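Local coordinates for putative exported protein (Bacteroides fragilis, PDB 4RAA), which is of unknown function but folds as a six-bladed beta-propeller and is probably exported, perhaps as a lipoprotein, at residues G77-G80 against E85-L88; Y100-D105 against V111-A116. All blocks are in the same frame, centred on the assembly; numbering follows the deposited sequence.

In the fold
Following the chain from the N terminus, contact 1 comes first: residues 77-80, at the end of strand 72-79, meet 85-88, at the start of strand 85-94, and close the four-residue loop 81-84. Contact 2 opens after contact 1 has closed, pairing strand 100-105 with strand 110-115 as a hairpin and closing the turn 106-109. The two are in series, neither nested nor crossed, with centres about 11 Å apart. The sheet joins them, because strands 85-94 and 100-105 are neighbours in it. Asp105 forms a direct tie, its OD1 2.9 Å from Leu88 N and its OD2 3.1 Å from Ile87 N, both probable hydrogen bonds. Its carboxylate thus ties residues 85-88 to the hairpin 100-105/110-115.

Contact 1. Residues G77-G80 against E85-L88; sequences GQKG and EYIL
A chi1 of 44° sets Tyr86 CG between its own backbone N and carbonyl carbon, which swings the ring back beneath the Gln78 peptide. Gln78 O lies 3.4 Å above the plane of the Tyr86 ring, over its centre. The same oxygen accepts a hydrogen bond from Tyr86 N (3.1 Å), so backbone and ring of one residue both meet this carbonyl. Gly80 N returns the pairing to Tyr86 O, again at 3.1 Å. Tyr86 thereby bonds to the residues before and after Lys79, the pattern of a parallel bridge, and Lys79 CA adds a CH...O contact to Tyr86 O.

On one flank Gln78 and Glu85 run side by side, pointing the same way. Their amide and carboxylate planes stand 76° apart, with Gln78 NE2 3.0 Å from Glu85 OE2. The other carboxylate oxygen, Glu85 OE1, takes a hydrogen bond from Gly82 N in the intervening loop. On the other flank the Lys79 chain bends at chi3 (74°) and passes along the strand to a weak bond from NZ to Ile87 O (3.5 Å); its stronger partner is Asn60 O. The Tyr86 hydroxyl ends inside the fold, bonded to Ile76 O, Gln75 NE2 and Leu63 N.

The short parallel pairing lies where the fourth strand of one four-stranded meander gives way to the first strand of the next. It is the link between two consecutive four-stranded blades of a six-bladed beta-propeller, made here through a glycine-rich loop.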
loop_
_atom_site.group_PDB
_atom_site.type_symbol
_atom_site.label_atom_id
_atom_site.label_comp_id
_atom_site.label_asym_id
_atom_site.label_seq_id
_atom_site.Cartn_x
_atom_site.Cartn_y
_atom_site.Cartn_z
ATOM N N GLY A 77 16.223 6.605 4.383
ATOM C CA GLY A 77 16.288 5.247 3.841
ATOM C C GLY A 77 17.677 4.968 3.320
ATOM O O GLY A 77 18.647 5.567 3.787
ATOM N N GLN A 78 17.769 4.065 2.348
ATOM C CA GLN A 78 19.051 3.721 1.705
ATOM C C GLN A 78 18.827 2.987 0.393
ATOM O O GLN A 78 17.700 2.603 0.092
ATOM C CB GLN A 78 19.904 2.859 2.633
ATOM C CG GLN A 78 19.164 1.666 3.218
ATOM C CD GLN A 78 20.073 0.575 3.745
ATOM O OE1 GLN A 78 21.270 0.773 3.966
ATOM N NE2 GLN A 78 19.498 -0.603 3.945
ATOM N N LYS A 79 19.895 2.791 -0.380
ATOM C CA LYS A 79 19.801 2.049 -1.638
ATOM C C LYS A 79 19.717 0.565 -1.366
ATOM O O LYS A 79 20.347 0.073 -0.425
ATOM C CB LYS A 79 20.983 2.301 -2.564
ATOM C CG LYS A 79 21.109 3.745 -3.015
ATOM C CD LYS A 79 21.853 3.887 -4.337
ATOM C CE LYS A 79 20.993 3.454 -5.530
ATOM N NZ LYS A 79 21.580 3.781 -6.862
ATOM N N GLY A 80 18.964 -0.139 -2.208
ATOM C CA GLY A 80 18.793 -1.593 -2.099
ATOM C C GLY A 80 17.435 -2.070 -2.564
ATOM O O GLY A 80 16.529 -1.258 -2.768
ATOM N N GLU A 85 14.014 0.231 1.035
ATOM C CA GLU A 85 15.206 0.517 0.244
ATOM C C GLU A 85 14.774 0.849 -1.189
ATOM O O GLU A 85 13.721 0.388 -1.638
ATOM C CB GLU A 85 16.148 -0.686 0.273
ATOM C CG GLU A 85 16.560 -1.146 1.674
ATOM C CD GLU A 85 17.360 -2.445 1.705
ATOM O OE1 GLU A 85 17.501 -3.130 0.674
ATOM O OE2 GLU A 85 17.832 -2.805 2.801
ATOM N N TYR A 86 15.601 1.613 -1.907
ATOM C CA TYR A 86 15.287 2.099 -3.273
ATOM C C TYR A 86 16.423 2.001 -4.302
ATOM O O TYR A 86 17.582 1.987 -3.921
ATOM C CB TYR A 86 14.794 3.556 -3.209
ATOM C CG TYR A 86 15.580 4.502 -2.290
ATOM C CD1 TYR A 86 16.903 4.876 -2.575
ATOM C CD2 TYR A 86 14.987 5.047 -1.139
ATOM C CE1 TYR A 86 17.608 5.729 -1.726
ATOM C CE2 TYR A 86 15.692 5.909 -0.298
ATOM C CZ TYR A 86 17.012 6.248 -0.603
ATOM O OH TYR A 86 17.762 7.089 0.189
ATOM N N ILE A 87 16.074 1.956 -5.594
ATOM C CA ILE A 87 17.055 1.885 -6.709
ATOM C C ILE A 87 17.119 3.187 -7.497
ATOM O O ILE A 87 18.219 3.674 -7.751
ATOM C CB ILE A 87 16.815 0.670 -7.667
ATOM C CG1 ILE A 87 17.490 -0.604 -7.133
ATOM C CG2 ILE A 87 17.453 0.854 -9.051
ATOM C CD1 ILE A 87 17.046 -1.053 -5.766
ATOM N N LEU A 88 15.968 3.710 -7.922
ATOM C CA LEU A 88 15.925 4.920 -8.754
ATOM C C LEU A 88 14.734 5.848 -8.444
ATOM O O LEU A 88 13.615 5.656 -8.934
ATOM C CB LEU A 88 15.948 4.544 -10.245
ATOM C CG LEU A 88 16.268 5.689 -11.229
ATOM C CD1 LEU A 88 17.735 6.111 -11.137
ATOM C CD2 LEU A 88 15.924 5.277 -12.651
#

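Contact 2. Residues Y100-D105 against V111-A116; sequences YIAAID and VLYYNA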
loop_
_atom_site.group_PDB
_atom_site.type_symbol
_atom_site.label_atom_id
_atom_site.label_comp_id
_atom_site.label_asym_id
_atom_site.label_seq_id
_atom_site.Cartn_x
_atom_site.Cartn_y
_atom_site.Cartn_z
ATOM N N TYR A 100 4.495 12.406 7.033
ATOM C CA TYR A 100 5.356 11.557 6.225
ATOM C C TYR A 100 6.011 12.201 5.027
ATOM O O TYR A 100 5.529 13.206 4.514
ATOM C CB TYR A 100 4.558 10.351 5.718
ATOM C CG TYR A 100 3.463 10.614 4.676
ATOM C CD1 TYR A 100 3.775 10.727 3.304
ATOM C CD2 TYR A 100 2.103 10.693 5.049
ATOM C CE1 TYR A 100 2.782 10.932 2.351
ATOM C CE2 TYR A 100 1.098 10.901 4.092
ATOM C CZ TYR A 100 1.441 11.012 2.740
ATOM O OH TYR A 100 0.478 11.225 1.770
ATOM N N ILE A 101 7.088 11.549 4.569
ATOM C CA ILE A 101 7.826 11.891 3.349
ATOM C C ILE A 101 7.687 10.650 2.448
ATOM O O ILE A 101 8.136 9.565 2.816
ATOM C CB ILE A 101 9.320 12.196 3.608
ATOM C CG1 ILE A 101 9.472 13.433 4.494
ATOM C CG2 ILE A 101 10.063 12.400 2.282
ATOM C CD1 ILE A 101 10.825 13.529 5.157
ATOM N N ALA A 102 7.074 10.829 1.278
ATOM C CA ALA A 102 6.790 9.752 0.331
ATOM C C ALA A 102 7.672 9.894 -0.898
ATOM O O ALA A 102 7.488 10.839 -1.666
ATOM C CB ALA A 102 5.322 9.796 -0.074
ATOM N N ALA A 103 8.618 8.969 -1.075
ATOM C CA ALA A 103 9.514 8.957 -2.235
ATOM C C ALA A 103 9.036 7.907 -3.254
ATOM O O ALA A 103 8.613 6.803 -2.865
ATOM C CB ALA A 103 10.930 8.664 -1.793
ATOM N N ILE A 104 9.126 8.261 -4.545
ATOM C CA ILE A 104 8.707 7.424 -5.681
ATOM C C ILE A 104 9.915 6.763 -6.355
ATOM O O ILE A 104 10.738 7.448 -6.967
ATOM C CB ILE A 104 7.933 8.254 -6.742
ATOM C CG1 ILE A 104 6.663 8.856 -6.123
ATOM C CG2 ILE A 104 7.570 7.396 -7.969
ATOM C CD1 ILE A 104 5.921 9.824 -7.017
ATOM N N ASP A 105 9.969 5.431 -6.274
ATOM C CA ASP A 105 11.010 4.616 -6.890
ATOM C C ASP A 105 10.468 4.070 -8.221
ATOM O O ASP A 105 9.680 3.115 -8.220
ATOM C CB ASP A 105 11.406 3.478 -5.929
ATOM C CG ASP A 105 12.585 2.637 -6.426
ATOM O OD1 ASP A 105 13.170 2.914 -7.496
ATOM O OD2 ASP A 105 12.951 1.682 -5.715
ATOM N N VAL A 111 6.220 3.160 -3.940
ATOM C CA VAL A 111 6.206 4.415 -3.199
ATOM C C VAL A 111 6.673 4.045 -1.801
ATOM O O VAL A 111 6.114 3.120 -1.212
ATOM C CB VAL A 111 4.764 4.979 -3.066
ATOM C CG1 VAL A 111 4.772 6.344 -2.390
ATOM C CG2 VAL A 111 4.100 5.087 -4.429
ATOM N N LEU A 112 7.657 4.756 -1.259
ATOM C CA LEU A 112 8.161 4.473 0.097
ATOM C C LEU A 112 7.841 5.652 0.998
ATOM O O LEU A 112 8.155 6.795 0.648
ATOM C CB LEU A 112 9.657 4.167 0.100
ATOM C CG LEU A 112 10.056 3.034 -0.863
ATOM C CD1 LEU A 112 10.523 3.582 -2.211
ATOM C CD2 LEU A 112 11.144 2.161 -0.266
ATOM N N TYR A 113 7.206 5.358 2.140
ATOM C CA TYR A 113 6.799 6.349 3.125
ATOM C C TYR A 113 7.755 6.292 4.311
ATOM O O TYR A 113 7.968 5.232 4.885
ATOM C CB TYR A 113 5.357 6.094 3.589
ATOM C CG TYR A 113 4.344 6.243 2.472
ATOM C CD1 TYR A 113 4.160 5.228 1.520
ATOM C CD2 TYR A 113 3.573 7.405 2.352
ATOM C CE1 TYR A 113 3.237 5.375 0.485
ATOM C CE2 TYR A 113 2.652 7.568 1.319
ATOM C CZ TYR A 113 2.485 6.553 0.387
ATOM O OH TYR A 113 1.583 6.695 -0.635
ATOM N N TYR A 114 8.347 7.442 4.630
ATOM C CA TYR A 114 9.234 7.631 5.771
ATOM C C TYR A 114 8.615 8.679 6.698
ATOM O O TYR A 114 7.758 9.459 6.278
ATOM C CB TYR A 114 10.611 8.095 5.301
ATOM C CG TYR A 114 11.311 7.134 4.367
ATOM C CD1 TYR A 114 12.127 6.110 4.857
ATOM C CD2 TYR A 114 11.175 7.254 2.984
ATOM C CE1 TYR A 114 12.785 5.227 3.995
ATOM C CE2 TYR A 114 11.830 6.378 2.112
ATOM C CZ TYR A 114 12.629 5.372 2.621
ATOM O OH TYR A 114 13.252 4.522 1.754
ATOM N N ASN A 115 9.058 8.688 7.956
ATOM C CA ASN A 115 8.578 9.638 8.984
ATOM C C ASN A 115 9.145 11.027 8.690
ATOM O O ASN A 115 10.354 11.161 8.470
ATOM C CB ASN A 115 9.037 9.176 10.376
ATOM C CG ASN A 115 8.357 9.918 11.510
ATOM O OD1 ASN A 115 8.648 11.079 11.757
ATOM N ND2 ASN A 115 7.495 9.222 12.246
ATOM N N ALA A 116 8.286 12.047 8.701
ATOM C CA ALA A 116 8.716 13.430 8.440
ATOM C C ALA A 116 9.566 14.023 9.562
ATOM O O ALA A 116 10.359 14.920 9.302
ATOM C CB ALA A 116 7.517 14.326 8.174
#
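The edge of the Tyr113 ring meets the face of the Tyr100 ring in a T-shaped (edge-to-face) pair, with centroids 5.1 Å apart and planes at 66°. Tyr113 CD2 sits over the rim of the Tyr100 ring rather than its middle, 3.5 Å from Tyr100 CD1. With chi1 at -64°, Tyr113 CG stands beside its backbone N, anti to the carbonyl carbon, and the ring leans across the strand so that CE2 also meets Ala102 CB at 3.7 Å. Ala102 CB touches both this ring and, more loosely, Val111 CG1 (4.2 Å). Beyond the pair, Tyr113 stacks on Tyr123 of the next strand.

The backbones form a regular antiparallel hairpin, the second and third strands of a four-stranded propeller blade. Ile101 and Tyr114 exchange two hydrogen bonds, N to O, both 2.8 Å, and Ala103 and Leu112 do the same; Ala102-Tyr113 is the non-hydrogen-bonded pair between them.

On the face carrying Ile101, Ala103, Leu112 and Tyr114 the packing is also buried. Leu112 CD1 meets Asp105 CB at 3.8 Å, while the edge of the Tyr114 ring passes Ile101 O and its hydroxyl bonds to Gly84 O. Ile101 CD1 packs 3.9 Å from Ala116 CA, likewise buried.

Against the tight ring pair, the Ile104-Val111 pair is loose, the Ile104 side chain making no contact with the opposing strand. Partly exposed Asn115 points away from that strand, its OD1 accepting hydrogen bonds from Thr117 N and Asp118 N.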